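Side-chain contacts in FdxN element excision controlling factor XisI (Anabaena variabilis ATCC 29413, PDB 2NVM), which is likely to act with XisF and XisH in controlling the site-specific excision of the fdxN element from cyanobacterial nitrogen-fixation genes: residues L5-Y8 against R9-Q13; D88-N91 against L92-D96. All blocks are in the same frame, centred on the assembly; numbering follows the deposited sequence. Where two conformers were deposited one is given.

Contact 1 of 2, residues L5-Y8 against R9-Q13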
ATOM      1  N   LEU B   5      19.428  -5.799   7.210  1.00 60.76           N
ATOM      2  CA  LEU B   5      18.237  -5.680   6.354  1.00 59.15           C
ATOM      3  C   LEU B   5      17.295  -6.900   6.366  1.00 56.33           C
ATOM      4  O   LEU B   5      16.085  -6.724   6.501  1.00 53.66           O
ATOM      5  CB  LEU B   5      18.617  -5.288   4.907  1.00 60.75           C
ATOM      6  CG  LEU B   5      18.778  -3.795   4.573  1.00 65.02           C
ATOM      7  CD1 LEU B   5      17.390  -3.128   4.372  1.00 69.93           C
ATOM      8  CD2 LEU B   5      19.631  -3.023   5.594  1.00 67.89           C
ATOM      9  N   THR B   6      17.847  -8.105   6.224  1.00 54.86           N
ATOM     10  CA  THR B   6      17.051  -9.365   6.251  1.00 54.35           C
ATOM     11  C   THR B   6      16.312  -9.556   7.592  1.00 52.60           C
ATOM     12  O   THR B   6      15.153  -9.985   7.613  1.00 51.97           O
ATOM     13  CB  THR B   6      17.906 -10.620   5.921  1.00 52.88           C
ATOM     14  OG1 THR B   6      19.129 -10.546   6.648  1.00 56.00           O
ATOM     15  CG2 THR B   6      18.249 -10.671   4.453  1.00 54.03           C
ATOM     16  N   HIS B   7      16.996  -9.229   8.689  1.00 51.93           N
ATOM     17  CA  HIS B   7      16.412  -9.260  10.039  1.00 51.74           C
ATOM     18  C   HIS B   7      15.250  -8.248  10.151  1.00 49.46           C
ATOM     19  O   HIS B   7      14.179  -8.585  10.657  1.00 47.69           O
ATOM     20  CB  HIS B   7      17.492  -8.993  11.106  1.00 52.77           C
ATOM     21  CG  HIS B   7      16.940  -8.760  12.473  1.00 56.64           C
ATOM     22  ND1 HIS B   7      16.265  -9.736  13.173  1.00 62.10           N
ATOM     23  CD2 HIS B   7      16.945  -7.662  13.259  1.00 56.44           C
ATOM     24  CE1 HIS B   7      15.876  -9.245  14.333  1.00 64.40           C
ATOM     25  NE2 HIS B   7      16.277  -7.987  14.410  1.00 60.70           N
ATOM     26  N   TYR B   8      15.494  -7.030   9.671  1.00 48.52           N
ATOM     27  CA  TYR B   8      14.496  -5.941   9.644  1.00 50.97           C
ATOM     28  C   TYR B   8      13.278  -6.305   8.796  1.00 51.22           C
ATOM     29  O   TYR B   8      12.156  -6.002   9.198  1.00 53.76           O
ATOM     30  CB  TYR B   8      15.134  -4.628   9.142  1.00 51.21           C
ATOM     31  CG  TYR B   8      16.001  -3.865  10.130  1.00 52.18           C
ATOM     32  CD1 TYR B   8      16.658  -4.498  11.218  1.00 53.66           C
ATOM     33  CD2 TYR B   8      16.278  -2.497   9.910  1.00 54.73           C
ATOM     34  CE1 TYR B   8      17.484  -3.779  12.093  1.00 52.97           C
ATOM     35  CE2 TYR B   8      17.123  -1.767  10.796  1.00 48.61           C
ATOM     36  CZ  TYR B   8      17.716  -2.425  11.879  1.00 53.62           C
ATOM     37  OH  TYR B   8      18.545  -1.766  12.754  1.00 51.79           O
ATOM     38  N   ARG B   9      13.508  -6.935   7.635  1.00 51.49           N
ATOM     39  CA  ARG B   9      12.426  -7.409   6.741  1.00 52.57           C
ATOM     40  C   ARG B   9      11.545  -8.434   7.449  1.00 49.94           C
ATOM     41  O   ARG B   9      10.335  -8.266   7.496  1.00 46.48           O
ATOM     42  CB  ARG B   9      12.970  -8.029   5.439  1.00 52.60           C
ATOM     43  CG  ARG B   9      13.491  -7.031   4.427  1.00 58.45           C
ATOM     44  CD  ARG B   9      13.888  -7.756   3.162  1.00 60.94           C
ATOM     45  NE  ARG B   9      14.264  -6.850   2.074  1.00 71.07           N
ATOM     46  CZ  ARG B   9      15.494  -6.398   1.785  1.00 73.09           C
ATOM     47  NH1 ARG B   9      16.583  -6.758   2.475  1.00 75.58           N
ATOM     48  NH2 ARG B   9      15.639  -5.573   0.740  1.00 76.46           N
ATOM     49  N   HIS B  10      12.184  -9.468   8.002  1.00 51.33           N
ATOM     50  CA  HIS B  10      11.513 -10.544   8.768  1.00 51.49           C
ATOM     51  C   HIS B  10      10.706  -9.979   9.938  1.00 49.96           C
ATOM     52  O   HIS B  10       9.540 -10.348  10.111  1.00 49.49           O
ATOM     53  CB  HIS B  10      12.554 -11.570   9.266  1.00 52.32           C
ATOM     54  CG  HIS B  10      12.002 -12.651  10.153  1.00 56.69           C
ATOM     55  ND1 HIS B  10      11.346 -13.763   9.662  1.00 66.91           N
ATOM     56  CD2 HIS B  10      12.060 -12.815  11.499  1.00 62.82           C
ATOM     57  CE1 HIS B  10      11.000 -14.550  10.668  1.00 62.12           C
ATOM     58  NE2 HIS B  10      11.425 -14.001  11.793  1.00 61.51           N
ATOM     59  N   THR B  11      11.326  -9.059  10.688  1.00 48.16           N
ATOM     60  CA  THR B  11      10.714  -8.421  11.858  1.00 47.06           C
ATOM     61  C   THR B  11       9.436  -7.664  11.501  1.00 45.96           C
ATOM     62  O   THR B  11       8.378  -7.953  12.056  1.00 45.72           O
ATOM     63  CB  THR B  11      11.718  -7.451  12.580  1.00 46.06           C
ATOM     64  OG1 THR B  11      12.861  -8.187  13.009  1.00 45.92           O
ATOM     65  CG2 THR B  11      11.104  -6.778  13.817  1.00 48.03           C
ATOM     66  N   ILE B  12       9.524  -6.767  10.528  1.00 47.66           N
ATOM     67  CA  ILE B  12       8.369  -5.934  10.168  1.00 50.82           C
ATOM     68  C   ILE B  12       7.270  -6.762   9.441  1.00 49.95           C
ATOM     69  O   ILE B  12       6.093  -6.455   9.609  1.00 50.62           O
ATOM     70  CB  ILE B  12       8.768  -4.484   9.588  1.00 52.87           C
ATOM     71  CG1 ILE B  12       8.745  -4.393   8.087  1.00 52.92           C
ATOM     72  CG2 ILE B  12      10.012  -3.898  10.260  1.00 56.80           C
ATOM     73  CD1 ILE B  12       7.326  -4.226   7.604  1.00 56.38           C
ATOM     74  N   GLN B  13       7.636  -7.813   8.698  1.00 49.68           N
ATOM     75  CA  GLN B  13       6.639  -8.711   8.073  1.00 52.58           C
ATOM     76  C   GLN B  13       5.885  -9.527   9.132  1.00 53.07           C
ATOM     77  O   GLN B  13       4.667  -9.691   9.032  1.00 53.22           O
ATOM     78  CB  GLN B  13       7.268  -9.621   7.022  1.00 53.06           C
ATOM     79  CG  GLN B  13       7.679  -8.828   5.791  1.00 57.05           C
ATOM     80  CD  GLN B  13       8.424  -9.659   4.787  1.00 56.99           C
ATOM     81  OE1 GLN B  13       9.621  -9.438   4.544  1.00 62.37           O
ATOM     82  NE2 GLN B  13       7.739 -10.659   4.221  1.00 55.98           N
TER

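Contact 2 of 2, residues D88-N91 against L92-D96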
ATOM      1  N   ASP B  88       0.216   4.292  11.552  1.00 50.96           N
ATOM      2  CA  ASP B  88       0.111   3.375  12.663  1.00 51.93           C
ATOM      3  C   ASP B  88      -1.273   3.449  13.300  1.00 53.14           C
ATOM      4  O   ASP B  88      -1.750   4.548  13.591  1.00 54.07           O
ATOM      5  CB  ASP B  88       1.172   3.775  13.720  1.00 53.15           C
ATOM      6  CG  ASP B  88       1.189   2.847  14.960  1.00 52.43           C
ATOM      7  OD1 ASP B  88       0.969   1.631  14.806  1.00 51.09           O
ATOM      8  OD2 ASP B  88       1.437   3.343  16.079  1.00 52.92           O
ATOM      9  N   SER B  89      -1.847   2.273  13.570  1.00 52.75           N
ATOM     10  CA  SER B  89      -3.155   2.064  14.225  1.00 52.93           C
ATOM     11  C   SER B  89      -3.077   1.452  15.656  1.00 51.42           C
ATOM     12  O   SER B  89      -4.115   1.242  16.287  1.00 48.51           O
ATOM     13  CB  SER B  89      -3.938   1.054  13.380  1.00 55.29           C
ATOM     14  OG  SER B  89      -3.198  -0.170  13.285  1.00 60.09           O
ATOM     15  N   THR B  90      -1.865   1.168  16.139  1.00 51.38           N
ATOM     16  CA  THR B  90      -1.609   0.492  17.427  1.00 52.60           C
ATOM     17  C   THR B  90      -1.211   1.380  18.607  1.00 52.83           C
ATOM     18  O   THR B  90      -0.988   0.834  19.698  1.00 54.15           O
ATOM     19  CB  THR B  90      -0.464  -0.558  17.227  1.00 51.87           C
ATOM     20  OG1 THR B  90       0.793   0.112  17.013  1.00 51.33           O
ATOM     21  CG2 THR B  90      -0.765  -1.477  16.048  1.00 49.73           C
ATOM     22  N   ASN B  91      -1.155   2.711  18.393  1.00 53.54           N
ATOM     23  CA  ASN B  91      -0.739   3.702  19.406  0.50 53.61           C
ATOM     24  C   ASN B  91       0.706   3.376  19.876  1.00 54.51           C
ATOM     25  O   ASN B  91       1.025   3.390  21.075  1.00 52.51           O
ATOM     26  CB  ASN B  91      -1.767   3.782  20.564  0.50 53.21           C
ATOM     27  CG  ASN B  91      -1.651   5.073  21.404  0.50 53.13           C
ATOM     28  OD1 ASN B  91      -1.314   6.147  20.897  0.50 50.70           O
ATOM     29  ND2 ASN B  91      -1.983   4.968  22.690  0.50 50.82           N
ATOM     30  N   LEU B  92       1.561   3.072  18.884  1.00 55.03           N
ATOM     31  CA  LEU B  92       2.974   2.705  19.044  1.00 54.98           C
ATOM     32  C   LEU B  92       3.267   1.338  19.687  1.00 54.40           C
ATOM     33  O   LEU B  92       4.413   1.073  20.028  1.00 54.50           O
ATOM     34  CB  LEU B  92       3.807   3.869  19.661  1.00 56.78           C
ATOM     35  CG  LEU B  92       3.858   5.162  18.828  1.00 56.08           C
ATOM     36  CD1 LEU B  92       4.664   6.201  19.588  1.00 60.03           C
ATOM     37  CD2 LEU B  92       4.441   4.944  17.414  1.00 58.30           C
ATOM     38  N   ALA B  93       2.266   0.447  19.784  1.00 54.43           N
ATOM     39  CA  ALA B  93       2.479  -0.933  20.294  1.00 54.05           C
ATOM     40  C   ALA B  93       3.482  -1.697  19.402  1.00 53.64           C
ATOM     41  O   ALA B  93       4.250  -2.498  19.916  1.00 53.51           O
ATOM     42  CB  ALA B  93       1.164  -1.713  20.409  1.00 52.67           C
ATOM     43  N   ILE B  94       3.483  -1.408  18.091  1.00 53.73           N
ATOM     44  CA  ILE B  94       4.428  -2.017  17.132  1.00 53.21           C
ATOM     45  C   ILE B  94       5.901  -1.618  17.375  1.00 52.09           C
ATOM     46  O   ILE B  94       6.785  -2.370  16.995  1.00 51.43           O
ATOM     47  CB  ILE B  94       4.053  -1.760  15.620  1.00 54.29           C
ATOM     48  CG1 ILE B  94       4.179  -0.289  15.201  1.00 54.87           C
ATOM     49  CG2 ILE B  94       2.634  -2.291  15.297  1.00 54.46           C
ATOM     50  CD1 ILE B  94       3.894  -0.111  13.699  1.00 52.46           C
ATOM     51  N   VAL B  95       6.146  -0.432  17.950  1.00 51.02           N
ATOM     52  CA  VAL B  95       7.512   0.025  18.288  1.00 51.41           C
ATOM     53  C   VAL B  95       8.136  -0.875  19.360  1.00 51.39           C
ATOM     54  O   VAL B  95       9.309  -1.217  19.245  1.00 51.59           O
ATOM     55  CB  VAL B  95       7.568   1.525  18.700  1.00 50.75           C
ATOM     56  CG1 VAL B  95       8.887   1.882  19.387  1.00 49.85           C
ATOM     57  CG2 VAL B  95       7.324   2.403  17.486  1.00 50.33           C
ATOM     58  N   ASP B  96       7.343  -1.245  20.373  1.00 51.33           N
ATOM     59  CA  ASP B  96       7.768  -2.159  21.436  1.00 51.38           C
ATOM     60  C   ASP B  96       8.226  -3.493  20.847  1.00 49.89           C
ATOM     61  O   ASP B  96       9.263  -4.016  21.245  1.00 48.40           O
ATOM     62  CB  ASP B  96       6.647  -2.406  22.465  1.00 52.89           C
ATOM     63  CG  ASP B  96       6.329  -1.171  23.309  1.00 59.61           C
ATOM     64  OD1 ASP B  96       7.270  -0.575  23.884  1.00 61.82           O
ATOM     65  OD2 ASP B  96       5.129  -0.829  23.430  1.00 66.11           O
TER

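Contact 1 of 2, residues L5-Y8 against R9-Q13
R9 reaches back across L5, one turn earlier on the same helix, its side chain crossing that of L5 at a slant. Its CG passes 3.3 Å from the carbonyl oxygen L5 O, and the chain then runs extended to NE, bringing R9 NH1 to 3.5 Å from L5 CB. The backbone N of T6 lies near the plane of the guanidinium at its edge. The charged end has a partner beyond this turn: R9 NE forms a salt bridge with D54. On another side of the helix, H7 and T11 form a tighter pair. T11 OG1 gives its proton to H7 O at 2.7 Å, while T11 N bonds to the same oxygen at 2.9 Å, so one carbonyl is gripped twice, from opposite faces of its plane. The hydroxyl lies well above that plane, 41° out of it. With OG1 beside its own backbone N (chi1 -60°), T11 points the hydroxyl back at the preceding turn. There OG1 also sits over one face of the H7 imidazole, toward the rim, 3.5 Å from H7 CE1. That ring is held from outside the turn by a bond from H7 NE2 to A101 O. On the buried side, I12 CG2 rests 3.2 Å from Y8 O, and Y8 reaches away to bond D107 through its OH, while both residues pack on I83. The i to i+4 bonds R9 N to L5 O, H10 N to T6 O and I12 N to Y8 O run throughout, and the whole is a regular amphipathic alpha-helix lying against the sheet, with a threonine hydroxyl bonded back to the carbonyl one turn earlier.

Contact 2 of 2, residues D88-N91 against L92-D96
The D88 carboxylate takes the N-H of L92 on the syn lone pair of OD2, at 2.8 Å, and the T90 hydroxyl on the syn lone pair of OD1, at 2.7 Å from T90 OG1; above its plane, 66° out of it, T90 N also bonds to OD1, which makes an Asx turn. Holding CG anti to the backbone N (chi1 -179°) swings the D88 carboxylate over the chain that follows. T90 OG1 passes the link on, accepting from I94 N at 3.3 Å, while its methyl CG2 lies 3.6 Å from I94 CG2, the two side chains crossing at about a right angle. The I94 side chain runs past the acid in the opposite direction, with CD1 3.6 Å from D88 OD1. Under this network T90 to A93 form a type I' beta turn, whose own bond from A93 N to T90 O is weak. F112 packs on D88 and L92. The turn lies where strand 82-87 passes into helix 93-100, on a beta-alpha-beta crossover to strand 108-110. Were D88 an alanine, L92 N, T90 N and the T90 hydroxyl would probably lose their shared acceptor and the turn would be likely to shift. Three donors on one carboxylate would probably favour its charged form, and the turn appears to depend on side-chain bonds more than on its weak backbone bond.

From the N terminus the chain enters helix 4-23 at once, and contact 1 joins consecutive turns near its start without closing any loop. After the unmodelled segment 26-38 it runs through the antiparallel strands 44-50, 55-61, 67-79 and 82-87, and contact 2 then shapes the short loop that joins strand 82-87 to helix 93-100. The two contacts follow in series, neither nested nor crossed, with centres about 17 Å apart and no direct touch. Helix 4-23 and the sheet connect them: I12 of contact 1 and I94 of contact 2 both pack on L76 of strand 67-79, and Y19, farther along the first helix, meets T90, A93 and I94 of contact 2.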